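Local coordinates for bromo domain-containing protein (Trypanosoma brucei brucei, PDB 5KO4), which is of unknown function but carries a bromodomain, the four-helix module that in other proteins typically recognises acetylated lysine, at residues Y57-S61 with P62-I66. Numbering follows the deposited sequence. Where two conformers were deposited one is given.
Sequences YEYTS and PSAFI
With CG anti to its carbonyl carbon (chi1 -61°), Tyr59 lays its ring against the first turn of the helix that starts at Pro62, while Phe65 turns CG anti to the backbone N (chi1 168°) and carries its own ring beside the tyrosine. The two form a T-shaped pair, planes at 84° and ring centroids 5.7 Å apart, in which Phe65 offers its edge to the face of Tyr59; the nearest ring atoms are Phe65 CD1 and Tyr59 CE2, separated by 4.0 Å. The same tyrosine face also receives a CH-pi contact, Phe65 CA standing 3.9 Å from the centroid of the Tyr59 ring. Nearer the CB end of that ring, Tyr59 CD1 meets Ala64 CB at 3.8 Å, where the short methyl lets the aromatic ring lie close to the helix backbone.

Ser61, a residue type common at this position, is the N-cap of helix 62-80, one of the long helices of the left-handed four-helix bundle of bromodomains, and this loop leads into it from helix 47-55. Proline suits the first helical position because no amide hydrogen is required there and its ring restricts phi. Ala64 N donates to Ser61 O, three residues back, across 3.3 Å, a bent bond reaching the oxygen from above the carbonyl plane. Ile66 N to Pro62 O, at 2.9 Å, is an i+4 to i bond of the alpha helix.

Tyrosine combines an apolar ring with a polar end: its hydroxyl is hydrogen-bonded to OD2 of Asp68, about one turn further along helix 62-80, which ties the far end of the ring to the same helix. Ile50 of helix 47-55 touches both aromatic side chains, and Arg53 and Leu54 also pack on Tyr59, whose backbone O is hydrogen-bonded to the hydroxyl of Tyr8.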
loop_
_atom_site.group_PDB
_atom_site.type_symbol
_atom_site.label_atom_id
_atom_site.label_comp_id
_atom_site.label_asym_id
_atom_site.label_seq_id
_atom_site.Cartn_x
_atom_site.Cartn_y
_atom_site.Cartn_z
ATOM N N TYR A 57 -26.126 12.127 2.980
ATOM C CA TYR A 57 -27.288 11.590 2.266
ATOM C C TYR A 57 -27.090 11.562 0.746
ATOM O O TYR A 57 -28.055 11.771 0.005
ATOM C CB TYR A 57 -28.561 12.409 2.559
ATOM C CG TYR A 57 -29.101 12.319 3.959
ATOM C CD1 TYR A 57 -29.406 11.086 4.530
ATOM C CD2 TYR A 57 -29.533 13.457 4.625
ATOM C CE1 TYR A 57 -30.005 10.998 5.781
ATOM C CE2 TYR A 57 -30.169 13.380 5.855
ATOM C CZ TYR A 57 -30.402 12.150 6.432
ATOM O OH TYR A 57 -31.023 12.079 7.646
ATOM N N GLU A 58 -25.875 11.271 0.277
ATOM C CA GLU A 58 -25.620 11.294 -1.162
ATOM C C GLU A 58 -26.158 10.008 -1.853
ATOM O O GLU A 58 -26.246 9.975 -3.074
ATOM C CB GLU A 58 -24.132 11.472 -1.448
ATOM C CG GLU A 58 -23.574 12.821 -1.008
ATOM C CD GLU A 58 -22.127 13.051 -1.424
ATOM O OE1 GLU A 58 -21.716 12.445 -2.428
ATOM O OE2 GLU A 58 -21.375 13.742 -0.691
ATOM N N TYR A 59 -26.523 8.974 -1.079
ATOM C CA TYR A 59 -27.089 7.742 -1.614
ATOM C C TYR A 59 -28.605 7.812 -1.565
ATOM O O TYR A 59 -29.180 8.094 -0.509
ATOM C CB TYR A 59 -26.572 6.545 -0.815
ATOM C CG TYR A 59 -25.071 6.414 -0.903
ATOM C CD1 TYR A 59 -24.441 6.222 -2.124
ATOM C CD2 TYR A 59 -24.278 6.427 0.241
ATOM C CE1 TYR A 59 -23.059 6.132 -2.218
ATOM C CE2 TYR A 59 -22.893 6.341 0.159
ATOM C CZ TYR A 59 -22.283 6.193 -1.071
ATOM O OH TYR A 59 -20.917 6.072 -1.155
ATOM N N THR A 60 -29.258 7.624 -2.709
ATOM C CA THR A 60 -30.711 7.660 -2.761
ATOM C C THR A 60 -31.285 6.275 -2.948
ATOM O O THR A 60 -32.498 6.117 -2.917
ATOM C CB THR A 60 -31.194 8.593 -3.861
ATOM O OG1 THR A 60 -30.829 8.047 -5.129
ATOM C CG2 THR A 60 -30.633 9.991 -3.709
ATOM N N SER A 61 -30.422 5.265 -3.085
ATOM C CA SER A 61 -30.855 3.887 -3.179
ATOM C C SER A 61 -29.706 3.002 -2.759
ATOM O O SER A 61 -28.545 3.423 -2.789
ATOM C CB SER A 61 -31.270 3.558 -4.603
ATOM O OG SER A 61 -30.123 3.368 -5.408
ATOM N N PRO A 62 -29.980 1.762 -2.333
ATOM C CA PRO A 62 -28.876 0.893 -1.927
ATOM C C PRO A 62 -27.899 0.584 -3.064
ATOM O O PRO A 62 -26.722 0.367 -2.794
ATOM C CB PRO A 62 -29.553 -0.387 -1.440
ATOM C CG PRO A 62 -30.968 -0.245 -1.709
ATOM C CD PRO A 62 -31.297 1.124 -2.153
ATOM N N SER A 63 -28.377 0.575 -4.325
ATOM C CA SER A 63 -27.521 0.274 -5.470
ATOM C C SER A 63 -26.352 1.252 -5.585
ATOM O O SER A 63 -25.265 0.837 -5.956
ATOM C CB SER A 63 -28.327 0.284 -6.765
ATOM O OG SER A 63 -27.516 -0.091 -7.866
ATOM N N ALA A 64 -26.565 2.542 -5.270
ATOM C CA ALA A 64 -25.502 3.537 -5.372
ATOM C C ALA A 64 -24.430 3.317 -4.300
ATOM O O ALA A 64 -23.240 3.459 -4.576
ATOM C CB ALA A 64 -26.080 4.931 -5.256
ATOM N N PHE A 65 -24.848 2.920 -3.093
ATOM C CA PHE A 65 -23.904 2.583 -2.026
ATOM C C PHE A 65 -23.108 1.324 -2.414
ATOM O O PHE A 65 -21.878 1.311 -2.316
ATOM C CB PHE A 65 -24.670 2.370 -0.719
ATOM C CG PHE A 65 -23.859 1.744 0.382
ATOM C CD1 PHE A 65 -22.983 2.504 1.138
ATOM C CD2 PHE A 65 -23.965 0.396 0.658
ATOM C CE1 PHE A 65 -22.224 1.917 2.153
ATOM C CE2 PHE A 65 -23.250 -0.175 1.707
ATOM C CZ PHE A 65 -22.385 0.590 2.449
ATOM N N ILE A 66 -23.807 0.294 -2.916
ATOM C CA ILE A 66 -23.174 -0.949 -3.356
ATOM C C ILE A 66 -22.140 -0.647 -4.438
ATOM O O ILE A 66 -21.035 -1.187 -4.396
ATOM C CB ILE A 66 -24.243 -1.965 -3.850
ATOM C CG1 ILE A 66 -25.031 -2.533 -2.635
ATOM C CG2 ILE A 66 -23.600 -3.091 -4.669
ATOM C CD1 ILE A 66 -26.328 -3.192 -3.010
#